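Local coordinates for protein dUTPase (Streptococcus mutans, PDB 3H6X) that probably hydrolyses dUTP to dUMP and diphosphate, as expected of a trimeric dUTPase built on a jelly-roll beta-barrel, at residues 3-8 against 58-63; 11-16 against 96-101; 21-26 against 116-121; 64-69 against 75-80; 103-106 against 110-113. All blocks are in the same frame, centred on the assembly; numbering follows the deposited sequence.

Interaction 1 (3-8 against 58-63); sequences KTRGFE and VGEVLY
The guanidinium of Arg5 takes the carboxylate of Glu60 at its edge, while the methyl CG2 of Thr4 lies over one of its faces, displaced toward the rim. The grip is side-on and bidentate. Arg5 NE reaches Glu60 OE1 at 2.8 Å in a nearly straight bond (177°) that lies in the guanidinium plane, and Arg5 NH2 meets Glu60 OE2 at 2.8 Å on the syn side. The two flat groups are nonetheless turned 46° against each other, and OE1 is approached from above the carboxylate plane. Glu60 stretches out fully beyond CG, whereas the Arg5 chain bends at chi3 (66°) to present its NE side to the acid. Glu60 OE1 also accepts from Gln57 N, and Arg5 NH1 donates to the carbonyl of Leu129 of a second subunit, which ties the salt bridge into the subunit interface. Further along, Phe7 CE1 rests 3.8 Å from Leu62 CD2; the leucine methyl comes obliquely to the ring, and Phe124 meets the same ring. The ion pair links the residue leading into strand 6-9 to the start of strand 60-66, and Phe7 on Leu62 joins the strands themselves, within the jelly-roll subunit of a trimeric dUTPase.

Interaction 2 (11-16 against 96-101); sequences TDYTDE and EGHIFA
Hydrogen bonds from Thr11 to the carboxylate of Glu96 dominate this contact between the loop that follows strand 6-9 and the turn that leads into strand 100-105. Thr11 N donates to Glu96 OE2 at 3.0 Å, from 26° out of the carboxylate plane on the syn side, with a weak second approach to OE1. Thr11 OG1 donates to Glu96 OE1 at 2.7 Å, and the carboxylate oxygen receives it on its syn lone pair. With chi1 at 55°, OG1 sits between the backbone N and the carbonyl carbon, near enough to its own N-H for both donors to face one carboxylate. Glu96 is extended beyond CG, and its positive phi, followed by that of Gly97, turns the chain sharply.

A water adds to this group: it donates to Glu96 OE1 at 3.0 Å and accepts weakly from Asp12 N.

The remaining contact is aromatic. Tyr13 CE2 lies 4.1 Å from His98 CE1, the two rings set obliquely with their planes at 56°. His98 NE2 is occupied by the amide of Gly51, and Phe100 packs toward the rim of one face of the imidazole.

Glu96 OE2 also forms a salt bridge with Lys53, and a carboxylate that meets an amide, a hydroxyl, a water and an ammonium group is consistent with a deprotonated acid.

Interaction 3 (21-26 against 116-121); sequences KRETAH and GERVVQ
Glu23 extends from its loop to lay a carboxylate oxygen against the guanidinium edge of Arg118, in a salt bridge with Arg118 NH1 2.9 Å from Glu23 OE1. The N-H is bent from the line to the oxygen, yet the oxygen stays close to the guanidinium plane. Seen from the acid, however, the donor stands well above the carboxylate, 58° out of its plane, and the two groups are turned 52° against each other. A bound water fills the second position that a two-pronged grip would have used: it donates to Glu23 OE2 at 2.8 Å and accepts from Arg118 NH2 at 2.9 Å. One direct bond and one water bridge therefore close a ring between the two side chains. Glu23 reaches out because its CG is anti to the backbone N (chi1 -178°) and the chain runs straight beyond, whereas Arg118 bends at chi3.

Arg118 to Gln121 read Arg-Val-Val-Gln, matching the Arg-x-x-Gln signature of the fourth conserved motif of trimeric dUTPases, at the start of strand 118-126. The segment 21-26 is part of the long loop between strands 6-9 and 30-33. Besides Glu23, NH1 of Arg118 has a long, weak ion pair with Asp31, and the guanidinium lies close to that of Arg67.

Within the loop, Arg22 folds back so that NH1 hydrogen-bonds the carbonyl of Ala27 while NH1 and NH2 both weakly bond that of Ala25, and Thr24 OG1 and His26 N bind Asp88 of a second subunit.

Interaction 4 (64-69 against 75-80); sequences LFDRSS and GLVLIN
A buried side-chain-to-backbone hydrogen bond, backed by leucine packing, links strand 60-66 to strand 76-78, two strands of different sheets; the axes of 64-66 and 76-78 run roughly antiparallel (152°) and approach to 7.1 Å. Asp66 OD2 accepts the amide of Leu78 N at 2.9 Å, in a nearly straight bond (171°) that arrives from above the carboxylate plane. The same oxygen packs on the backbone of the preceding residue, with OD2 of Asp66 3.4 Å from Val77 CA. Its partner OD1 is taken by Asn70 ND2 of the helix that follows, so each oxygen of this buried acid has a donor. Beyond the bond, the Asp66 and Leu78 side chains lie alongside each other, pointing opposite ways. Leu78, with CG anti to its N (chi1 -175°), carries CD2 to 3.4 Å from Leu64 O, close against the strand backbone. The two strands are connected by helix 69-74, after which Gly75 leaves helical geometry with positive phi. Val77 pairs through its backbone with Lys104 of strand 100-105, leaving the amide of Leu78 to Asp66, while strand 118-126 pairs with Phe65 and Phe65 also packs on Val82 and Tyr63 of a second subunit.

Interaction 5 (103-106 against 110-113); sequences MKNM and TVVL
The amide group of Asn105 and the isopropyl group of Val111 cross at a slant where the chain turns back between strand 100-105 and strand 111-113 of the jelly-roll barrel. The strands are not paired with each other: within the chain, strand 100-105 lies between strands 45-49 and 76-78, and strand 111-113 pairs with strand 38-40. The nearest alpha carbons across the contact, those of Asn105 and Val111, are 7.0 Å apart. Asn105 points toward segment 110-113, its CG anti to the backbone N (chi1 177°), and Val111 answers with CG2, the branch beside its own backbone N. That methyl lies over one face of the amide, 3.5 Å from Asn105 ND2 and 3.7 Å from OD1 of the same residue. The rotation of the amide is fixed by partners beyond the two strands: OD1 bonds the hydroxyl of Thr107, while ND2 donates to the carbonyls of Gln109 and Ile40. Asn105 thus ties the intervening loop to the strand next to 111-113. Asn105 ND2 also lies 4.0 Å from Thr110 CA. Its approach to the backbone of the next residue is not a hydrogen bond, since Asn105 ND2 and Val111 N, 3.5 Å apart, are both donors.

The five contacts run from the subunit's N-terminal end to the far end of the barrel, the centres of interactions 1 and 5 being about 29 Å apart. Core side chains join them: Leu62 CD2 of interaction 1 meets Ile99 CD1 of interaction 2 at 4.0 Å, and Ile99 CG2 lies 3.4 Å from Leu64 CD1 of interaction 4. Backbone pairing connects interaction 3 to interaction 4 (Gln121 O to Phe65 N, 2.8 Å) and interaction 4 to interaction 5 (Val77 O to Lys104 N, 2.9 Å). Interactions 3 and 4 carry Arg118-Gln121 and Asp66-Ser69, sequences resembling conserved dUTPase motifs that, as in relatives, probably line the nucleotide site.

Interaction 1 (3-8 against 58-63)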
# COMPACT_ATOMS: atom_id res chain seq x y z
N LYS B 3 -19.57 13.77 -16.34
CA LYS B 3 -19.29 12.56 -15.54
C LYS B 3 -17.89 12.06 -15.88
O LYS B 3 -17.58 11.79 -17.04
CB LYS B 3 -20.35 11.49 -15.82
CG LYS B 3 -20.35 10.33 -14.83
CD LYS B 3 -21.26 9.18 -15.31
CE LYS B 3 -21.37 8.06 -14.30
NZ LYS B 3 -22.45 8.34 -13.34
N THR B 4 -17.06 11.96 -14.85
CA THR B 4 -15.64 11.73 -14.98
C THR B 4 -15.19 10.58 -14.06
O THR B 4 -14.85 9.49 -14.53
CB THR B 4 -14.87 13.01 -14.64
OG1 THR B 4 -15.23 14.05 -15.57
CG2 THR B 4 -13.38 12.77 -14.74
N ARG B 5 -15.23 10.81 -12.76
CA ARG B 5 -14.97 9.73 -11.79
C ARG B 5 -15.76 10.01 -10.51
O ARG B 5 -16.11 11.15 -10.24
CB ARG B 5 -13.48 9.61 -11.49
CG ARG B 5 -12.93 10.81 -10.68
CD ARG B 5 -11.39 10.82 -10.71
NE ARG B 5 -10.86 11.08 -12.05
CZ ARG B 5 -10.69 12.29 -12.57
NH1 ARG B 5 -11.00 13.37 -11.85
NH2 ARG B 5 -10.21 12.43 -13.79
N GLY B 6 -16.07 8.96 -9.75
CA GLY B 6 -16.79 9.17 -8.50
C GLY B 6 -17.41 7.89 -7.97
O GLY B 6 -17.09 6.78 -8.44
N PHE B 7 -18.29 8.05 -6.97
CA PHE B 7 -18.97 6.93 -6.32
C PHE B 7 -20.47 7.02 -6.51
O PHE B 7 -21.05 8.11 -6.59
CB PHE B 7 -18.71 6.95 -4.80
CG PHE B 7 -17.27 6.83 -4.43
CD1 PHE B 7 -16.67 5.58 -4.37
CD2 PHE B 7 -16.50 7.96 -4.18
CE1 PHE B 7 -15.31 5.46 -4.03
CE2 PHE B 7 -15.16 7.84 -3.85
CZ PHE B 7 -14.57 6.59 -3.77
N GLU B 8 -21.08 5.84 -6.54
CA GLU B 8 -22.54 5.74 -6.56
C GLU B 8 -22.94 4.64 -5.59
O GLU B 8 -22.19 3.69 -5.38
CB GLU B 8 -23.03 5.38 -7.96
CG GLU B 8 -22.86 6.52 -8.98
CD GLU B 8 -23.13 6.08 -10.40
OE1 GLU B 8 -23.20 4.86 -10.65
OE2 GLU B 8 -23.26 6.97 -11.27
N VAL B 58 -10.63 5.89 -18.39
CA VAL B 58 -9.62 4.93 -18.80
C VAL B 58 -8.26 5.48 -18.32
O VAL B 58 -8.00 6.69 -18.36
CB VAL B 58 -9.56 4.71 -20.33
CG1 VAL B 58 -10.88 4.31 -20.86
CG2 VAL B 58 -9.19 5.90 -21.02
N GLY B 59 -7.41 4.58 -17.84
CA GLY B 59 -6.11 4.97 -17.34
C GLY B 59 -6.11 5.44 -15.91
O GLY B 59 -5.13 6.02 -15.43
N GLU B 60 -7.24 5.23 -15.23
CA GLU B 60 -7.35 5.58 -13.81
C GLU B 60 -7.60 4.34 -12.96
O GLU B 60 -8.17 3.36 -13.44
CB GLU B 60 -8.44 6.63 -13.60
CG GLU B 60 -8.07 7.96 -14.27
CD GLU B 60 -9.13 9.04 -14.17
OE1 GLU B 60 -10.21 8.78 -13.59
OE2 GLU B 60 -8.87 10.15 -14.69
N VAL B 61 -7.14 4.39 -11.71
CA VAL B 61 -7.38 3.34 -10.73
C VAL B 61 -7.80 3.98 -9.42
O VAL B 61 -7.43 5.12 -9.12
CB VAL B 61 -6.11 2.47 -10.55
CG1 VAL B 61 -4.96 3.32 -10.03
CG2 VAL B 61 -6.39 1.28 -9.64
N LEU B 62 -8.55 3.23 -8.61
CA LEU B 62 -8.93 3.66 -7.28
C LEU B 62 -8.23 2.73 -6.29
O LEU B 62 -8.42 1.52 -6.35
CB LEU B 62 -10.45 3.52 -7.09
CG LEU B 62 -10.95 3.74 -5.64
CD1 LEU B 62 -10.71 5.15 -5.16
CD2 LEU B 62 -12.43 3.41 -5.55
N TYR B 63 -7.42 3.29 -5.40
CA TYR B 63 -6.76 2.48 -4.38
C TYR B 63 -7.50 2.66 -3.07
O TYR B 63 -7.93 3.78 -2.75
CB TYR B 63 -5.34 2.97 -4.15
CG TYR B 63 -4.39 2.66 -5.28
CD1 TYR B 63 -4.31 1.38 -5.80
CD2 TYR B 63 -3.59 3.65 -5.83
CE1 TYR B 63 -3.44 1.09 -6.85
CE2 TYR B 63 -2.72 3.36 -6.88
CZ TYR B 63 -2.66 2.08 -7.37
OH TYR B 63 -1.80 1.77 -8.40

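Interaction 2 (11-16 against 96-101)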
# COMPACT_ATOMS: atom_id res chain seq x y z
N THR B 11 -27.37 -0.78 -5.99
CA THR B 11 -28.81 -0.84 -5.88
C THR B 11 -29.30 -1.34 -4.51
O THR B 11 -30.39 -0.99 -4.08
CB THR B 11 -29.45 -1.56 -7.07
OG1 THR B 11 -28.87 -2.85 -7.20
CG2 THR B 11 -29.20 -0.79 -8.35
N ASP B 12 -28.47 -2.13 -3.82
CA ASP B 12 -28.86 -2.74 -2.54
C ASP B 12 -28.91 -1.75 -1.37
O ASP B 12 -29.41 -2.08 -0.30
CB ASP B 12 -27.92 -3.88 -2.15
CG ASP B 12 -28.22 -5.17 -2.88
OD1 ASP B 12 -29.32 -5.28 -3.48
OD2 ASP B 12 -27.35 -6.06 -2.83
N TYR B 13 -28.37 -0.55 -1.57
CA TYR B 13 -28.31 0.45 -0.50
C TYR B 13 -28.84 1.79 -0.98
O TYR B 13 -28.64 2.18 -2.16
CB TYR B 13 -26.88 0.59 0.06
CG TYR B 13 -26.40 -0.64 0.79
CD1 TYR B 13 -26.69 -0.84 2.14
CD2 TYR B 13 -25.68 -1.63 0.12
CE1 TYR B 13 -26.26 -1.97 2.79
CE2 TYR B 13 -25.26 -2.76 0.78
CZ TYR B 13 -25.55 -2.93 2.11
OH TYR B 13 -25.12 -4.07 2.75
N THR B 14 -29.50 2.51 -0.09
CA THR B 14 -30.08 3.79 -0.45
C THR B 14 -29.67 4.94 0.48
O THR B 14 -30.04 6.08 0.23
CB THR B 14 -31.62 3.74 -0.48
OG1 THR B 14 -32.13 3.35 0.80
CG2 THR B 14 -32.09 2.77 -1.55
N ASP B 15 -28.90 4.65 1.53
CA ASP B 15 -28.49 5.68 2.48
C ASP B 15 -27.38 6.54 1.89
O ASP B 15 -26.24 6.10 1.77
CB ASP B 15 -28.01 5.05 3.80
CG ASP B 15 -27.72 6.09 4.87
OD1 ASP B 15 -27.75 7.30 4.56
OD2 ASP B 15 -27.46 5.69 6.03
N GLU B 16 -27.71 7.79 1.56
CA GLU B 16 -26.73 8.65 0.90
C GLU B 16 -25.58 9.07 1.83
O GLU B 16 -24.54 9.59 1.36
CB GLU B 16 -27.40 9.84 0.21
CG GLU B 16 -28.22 9.33 -0.99
CD GLU B 16 -28.85 10.43 -1.81
OE1 GLU B 16 -29.41 11.37 -1.21
OE2 GLU B 16 -28.79 10.34 -3.06
N GLU B 96 -22.19 -5.82 -9.19
CA GLU B 96 -22.44 -4.43 -9.56
C GLU B 96 -21.22 -3.54 -9.29
O GLU B 96 -21.30 -2.32 -9.42
CB GLU B 96 -23.64 -3.89 -8.79
CG GLU B 96 -24.39 -2.78 -9.49
CD GLU B 96 -25.61 -2.31 -8.70
OE1 GLU B 96 -26.47 -3.15 -8.35
OE2 GLU B 96 -25.72 -1.10 -8.46
N GLY B 97 -20.10 -4.16 -8.91
CA GLY B 97 -18.91 -3.39 -8.58
C GLY B 97 -18.89 -2.93 -7.14
O GLY B 97 -18.14 -2.02 -6.76
N HIS B 98 -19.70 -3.58 -6.32
CA HIS B 98 -19.74 -3.28 -4.89
C HIS B 98 -18.35 -3.43 -4.28
O HIS B 98 -17.73 -4.49 -4.35
CB HIS B 98 -20.70 -4.24 -4.21
CG HIS B 98 -20.98 -3.92 -2.76
ND1 HIS B 98 -21.70 -4.77 -1.96
CD2 HIS B 98 -20.61 -2.86 -2.00
CE1 HIS B 98 -21.78 -4.23 -0.73
NE2 HIS B 98 -21.15 -3.08 -0.74
N ILE B 99 -17.85 -2.36 -3.67
CA ILE B 99 -16.54 -2.37 -3.06
C ILE B 99 -16.61 -2.92 -1.64
O ILE B 99 -17.45 -2.50 -0.85
CB ILE B 99 -15.97 -0.94 -3.02
CG1 ILE B 99 -15.69 -0.45 -4.45
CG2 ILE B 99 -14.69 -0.88 -2.16
CD1 ILE B 99 -15.48 1.05 -4.53
N PHE B 100 -15.79 -3.94 -1.36
CA PHE B 100 -15.63 -4.50 -0.02
C PHE B 100 -14.23 -4.22 0.49
O PHE B 100 -13.27 -4.21 -0.30
CB PHE B 100 -15.84 -6.01 -0.03
CG PHE B 100 -17.26 -6.44 -0.26
CD1 PHE B 100 -17.78 -6.49 -1.54
CD2 PHE B 100 -18.06 -6.83 0.81
CE1 PHE B 100 -19.10 -6.89 -1.76
CE2 PHE B 100 -19.36 -7.25 0.60
CZ PHE B 100 -19.88 -7.27 -0.68
N ALA B 101 -14.11 -4.02 1.80
CA ALA B 101 -12.81 -3.91 2.46
C ALA B 101 -12.51 -5.21 3.21
O ALA B 101 -13.27 -5.63 4.07
CB ALA B 101 -12.82 -2.74 3.44
O HOH W 1 -26.63 -4.02 -5.48

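Interaction 3 (21-26 against 116-121)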
# COMPACT_ATOMS: atom_id res chain seq x y z
N LYS B 21 -16.84 11.15 1.18
CA LYS B 21 -16.37 12.51 0.99
C LYS B 21 -14.98 12.67 1.58
O LYS B 21 -14.52 11.81 2.33
CB LYS B 21 -17.33 13.51 1.63
CG LYS B 21 -17.36 13.46 3.14
CD LYS B 21 -18.35 14.48 3.71
CE LYS B 21 -18.48 14.35 5.23
NZ LYS B 21 -19.44 15.36 5.77
N ARG B 22 -14.30 13.75 1.21
CA ARG B 22 -12.98 14.02 1.78
C ARG B 22 -13.16 14.80 3.06
O ARG B 22 -14.06 15.66 3.15
CB ARG B 22 -12.11 14.81 0.80
CG ARG B 22 -11.85 14.09 -0.50
CD ARG B 22 -10.85 14.85 -1.33
NE ARG B 22 -11.39 16.13 -1.79
CZ ARG B 22 -10.66 17.22 -1.96
NH1 ARG B 22 -9.36 17.19 -1.71
NH2 ARG B 22 -11.22 18.34 -2.41
N GLU B 23 -12.33 14.50 4.05
CA GLU B 23 -12.49 15.11 5.37
C GLU B 23 -12.06 16.57 5.39
O GLU B 23 -12.62 17.38 6.13
CB GLU B 23 -11.73 14.30 6.44
CG GLU B 23 -11.92 14.91 7.82
CD GLU B 23 -11.34 14.06 8.93
OE1 GLU B 23 -11.15 12.85 8.72
OE2 GLU B 23 -11.09 14.63 10.02
N THR B 24 -11.05 16.91 4.59
CA THR B 24 -10.57 18.28 4.50
C THR B 24 -10.36 18.65 3.05
O THR B 24 -10.33 17.78 2.17
CB THR B 24 -9.25 18.48 5.28
OG1 THR B 24 -8.21 17.68 4.70
CG2 THR B 24 -9.41 18.09 6.75
N ALA B 25 -10.19 19.95 2.79
CA ALA B 25 -10.21 20.45 1.42
C ALA B 25 -9.03 20.00 0.58
O ALA B 25 -9.10 20.05 -0.64
CB ALA B 25 -10.28 21.97 1.42
N HIS B 26 -7.95 19.57 1.23
CA HIS B 26 -6.77 19.08 0.50
C HIS B 26 -6.44 17.62 0.74
O HIS B 26 -5.36 17.15 0.35
CB HIS B 26 -5.55 19.97 0.77
CG HIS B 26 -5.76 21.37 0.30
ND1 HIS B 26 -5.77 21.71 -1.04
CD2 HIS B 26 -6.05 22.50 0.98
CE1 HIS B 26 -6.02 23.00 -1.15
NE2 HIS B 26 -6.20 23.50 0.05
N GLY B 116 -22.10 2.99 9.01
CA GLY B 116 -21.72 4.39 8.97
C GLY B 116 -20.31 4.70 9.45
O GLY B 116 -19.81 5.81 9.22
N GLU B 117 -19.65 3.74 10.09
CA GLU B 117 -18.28 3.96 10.56
C GLU B 117 -17.33 4.00 9.37
O GLU B 117 -17.46 3.21 8.44
CB GLU B 117 -17.84 2.85 11.52
CG GLU B 117 -18.35 3.00 12.94
CD GLU B 117 -17.83 1.92 13.89
OE1 GLU B 117 -17.16 0.97 13.44
OE2 GLU B 117 -18.08 2.03 15.10
N ARG B 118 -16.37 4.93 9.39
CA ARG B 118 -15.41 5.00 8.30
C ARG B 118 -14.41 3.85 8.41
O ARG B 118 -13.94 3.53 9.50
CB ARG B 118 -14.71 6.36 8.31
CG ARG B 118 -15.68 7.50 8.05
CD ARG B 118 -14.97 8.84 8.10
NE ARG B 118 -14.67 9.24 9.47
CZ ARG B 118 -13.89 10.27 9.78
NH1 ARG B 118 -13.35 11.00 8.81
NH2 ARG B 118 -13.66 10.56 11.06
N VAL B 119 -14.09 3.23 7.29
CA VAL B 119 -13.31 1.98 7.34
C VAL B 119 -12.06 2.02 6.45
O VAL B 119 -11.01 1.53 6.86
CB VAL B 119 -14.19 0.73 7.03
CG1 VAL B 119 -14.75 0.76 5.59
CG2 VAL B 119 -13.40 -0.56 7.30
N VAL B 120 -12.15 2.60 5.26
CA VAL B 120 -10.96 2.74 4.43
C VAL B 120 -11.00 4.09 3.72
O VAL B 120 -12.04 4.74 3.71
CB VAL B 120 -10.81 1.61 3.37
CG1 VAL B 120 -10.55 0.26 4.03
CG2 VAL B 120 -12.03 1.56 2.48
N GLN B 121 -9.87 4.53 3.18
CA GLN B 121 -9.88 5.74 2.36
C GLN B 121 -9.54 5.41 0.91
O GLN B 121 -8.64 4.62 0.64
CB GLN B 121 -8.92 6.78 2.90
CG GLN B 121 -7.51 6.32 3.06
CD GLN B 121 -6.69 7.31 3.89
OE1 GLN B 121 -6.74 8.50 3.65
NE2 GLN B 121 -5.94 6.81 4.87
O HOH W 2 -12.10 12.82 11.84

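Interaction 4 (64-69 against 75-80)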
# COMPACT_ATOMS: atom_id res chain seq x y z
N LEU B 64 -7.65 1.57 -2.32
CA LEU B 64 -8.23 1.65 -0.98
C LEU B 64 -7.12 1.44 0.03
O LEU B 64 -6.42 0.44 -0.03
CB LEU B 64 -9.25 0.54 -0.78
CG LEU B 64 -10.39 0.46 -1.80
CD1 LEU B 64 -11.33 -0.67 -1.41
CD2 LEU B 64 -11.11 1.81 -1.85
N PHE B 65 -6.95 2.41 0.93
CA PHE B 65 -5.94 2.31 1.98
C PHE B 65 -6.60 2.21 3.33
O PHE B 65 -7.71 2.72 3.56
CB PHE B 65 -5.00 3.53 1.99
CG PHE B 65 -4.27 3.73 0.70
CD1 PHE B 65 -3.21 2.91 0.35
CD2 PHE B 65 -4.64 4.75 -0.16
CE1 PHE B 65 -2.53 3.10 -0.86
CE2 PHE B 65 -3.97 4.95 -1.36
CZ PHE B 65 -2.90 4.13 -1.70
N ASP B 66 -5.91 1.56 4.25
CA ASP B 66 -6.36 1.48 5.63
C ASP B 66 -6.45 2.90 6.20
O ASP B 66 -5.75 3.81 5.77
CB ASP B 66 -5.30 0.73 6.45
CG ASP B 66 -5.90 -0.33 7.34
OD1 ASP B 66 -7.11 -0.24 7.66
OD2 ASP B 66 -5.17 -1.27 7.68
N ARG B 67 -7.34 3.09 7.16
CA ARG B 67 -7.31 4.32 7.95
C ARG B 67 -6.26 4.14 9.03
O ARG B 67 -6.11 3.05 9.58
CB ARG B 67 -8.66 4.57 8.60
CG ARG B 67 -9.80 4.83 7.62
CD ARG B 67 -11.01 5.37 8.34
NE ARG B 67 -10.82 6.75 8.78
CZ ARG B 67 -11.22 7.23 9.95
NH1 ARG B 67 -11.83 6.43 10.83
NH2 ARG B 67 -11.00 8.49 10.25
N SER B 68 -5.53 5.22 9.32
CA SER B 68 -4.43 5.18 10.27
C SER B 68 -4.87 4.60 11.60
O SER B 68 -4.16 3.81 12.21
CB SER B 68 -3.87 6.61 10.46
OG SER B 68 -2.98 6.65 11.57
N SER B 69 -6.07 4.96 12.04
CA SER B 69 -6.50 4.55 13.38
C SER B 69 -6.99 3.10 13.45
O SER B 69 -7.18 2.56 14.54
CB SER B 69 -7.59 5.48 13.89
OG SER B 69 -8.73 5.42 13.05
N GLY B 75 -7.86 -2.41 16.30
CA GLY B 75 -7.28 -3.74 16.21
C GLY B 75 -7.56 -4.40 14.88
O GLY B 75 -7.46 -5.62 14.76
N LEU B 76 -7.88 -3.59 13.86
CA LEU B 76 -8.21 -4.11 12.53
C LEU B 76 -7.19 -3.64 11.50
O LEU B 76 -6.70 -2.51 11.60
CB LEU B 76 -9.58 -3.60 12.07
CG LEU B 76 -10.80 -3.89 12.96
CD1 LEU B 76 -12.03 -3.29 12.31
CD2 LEU B 76 -10.96 -5.41 13.16
N VAL B 77 -6.90 -4.49 10.52
CA VAL B 77 -6.06 -4.10 9.39
C VAL B 77 -6.68 -4.52 8.07
O VAL B 77 -7.39 -5.52 8.00
CB VAL B 77 -4.63 -4.69 9.47
CG1 VAL B 77 -3.88 -4.14 10.69
CG2 VAL B 77 -4.67 -6.22 9.49
N LEU B 78 -6.40 -3.76 7.02
CA LEU B 78 -6.76 -4.14 5.65
C LEU B 78 -5.76 -5.23 5.23
O LEU B 78 -4.58 -4.94 4.99
CB LEU B 78 -6.65 -2.91 4.75
CG LEU B 78 -7.11 -3.11 3.30
CD1 LEU B 78 -8.59 -3.44 3.23
CD2 LEU B 78 -6.85 -1.86 2.50
N ILE B 79 -6.23 -6.48 5.18
CA ILE B 79 -5.32 -7.62 5.18
C ILE B 79 -4.55 -7.78 3.87
O ILE B 79 -3.44 -8.34 3.89
CB ILE B 79 -6.03 -8.93 5.60
CG1 ILE B 79 -5.01 -10.01 6.02
CG2 ILE B 79 -6.98 -9.40 4.49
CD1 ILE B 79 -4.07 -9.61 7.16
N ASN B 80 -5.11 -7.31 2.76
CA ASN B 80 -4.39 -7.28 1.48
C ASN B 80 -3.64 -5.95 1.24
O ASN B 80 -3.14 -5.71 0.13
CB ASN B 80 -5.31 -7.64 0.30
CG ASN B 80 -6.50 -6.68 0.12
OD1 ASN B 80 -6.90 -6.38 -1.01
ND2 ASN B 80 -7.08 -6.24 1.21

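Interaction 5 (103-106 against 110-113)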
# COMPACT_ATOMS: atom_id res chain seq x y z
N MSE B 103 -10.99 -6.98 5.90
CA MSE B 103 -10.43 -6.56 7.19
C MSE B 103 -10.15 -7.78 8.06
O MSE B 103 -10.97 -8.71 8.12
CB MSE B 103 -11.40 -5.64 7.92
CG MSE B 103 -11.90 -4.47 7.10
SE MSE B 103 -10.44 -3.28 6.60
CE MSE B 103 -9.81 -2.80 8.39
N LYS B 104 -8.99 -7.77 8.72
CA LYS B 104 -8.64 -8.83 9.68
C LYS B 104 -8.65 -8.27 11.09
O LYS B 104 -8.12 -7.19 11.35
CB LYS B 104 -7.27 -9.43 9.37
CG LYS B 104 -6.90 -10.53 10.38
CD LYS B 104 -5.66 -11.30 9.96
CE LYS B 104 -5.24 -12.26 11.07
NZ LYS B 104 -4.09 -13.12 10.63
N ASN B 105 -9.24 -9.03 12.02
CA ASN B 105 -9.22 -8.67 13.43
C ASN B 105 -8.00 -9.31 14.08
O ASN B 105 -7.94 -10.54 14.24
CB ASN B 105 -10.51 -9.18 14.07
CG ASN B 105 -10.58 -8.91 15.57
OD1 ASN B 105 -9.66 -8.37 16.18
ND2 ASN B 105 -11.71 -9.29 16.16
N MSE B 106 -7.02 -8.48 14.44
CA MSE B 106 -5.78 -8.94 15.05
C MSE B 106 -5.91 -9.27 16.54
O MSE B 106 -4.98 -9.84 17.11
CB MSE B 106 -4.70 -7.88 14.92
CG MSE B 106 -4.37 -7.51 13.51
SE MSE B 106 -2.91 -6.17 13.52
CE MSE B 106 -3.78 -4.71 14.46
N THR B 110 -14.08 -10.31 19.64
CA THR B 110 -14.86 -9.92 18.47
C THR B 110 -14.92 -8.40 18.38
O THR B 110 -15.11 -7.72 19.39
CB THR B 110 -16.28 -10.50 18.54
OG1 THR B 110 -16.19 -11.92 18.41
CG2 THR B 110 -17.17 -9.95 17.43
N VAL B 111 -14.72 -7.88 17.17
CA VAL B 111 -14.84 -6.44 16.92
C VAL B 111 -16.08 -6.22 16.06
O VAL B 111 -16.32 -6.95 15.11
CB VAL B 111 -13.59 -5.87 16.21
CG1 VAL B 111 -13.84 -4.42 15.81
CG2 VAL B 111 -12.37 -5.97 17.13
N VAL B 112 -16.88 -5.22 16.43
CA VAL B 112 -18.08 -4.88 15.67
C VAL B 112 -17.90 -3.53 15.00
O VAL B 112 -17.57 -2.54 15.66
CB VAL B 112 -19.31 -4.79 16.58
CG1 VAL B 112 -20.52 -4.35 15.77
CG2 VAL B 112 -19.58 -6.14 17.22
N LEU B 113 -18.10 -3.51 13.68
CA LEU B 113 -18.15 -2.27 12.93
C LEU B 113 -19.61 -1.90 12.75
O LEU B 113 -20.39 -2.69 12.21
CB LEU B 113 -17.49 -2.47 11.56
CG LEU B 113 -15.96 -2.59 11.59
CD1 LEU B 113 -15.40 -3.01 10.22
CD2 LEU B 113 -15.34 -1.27 12.02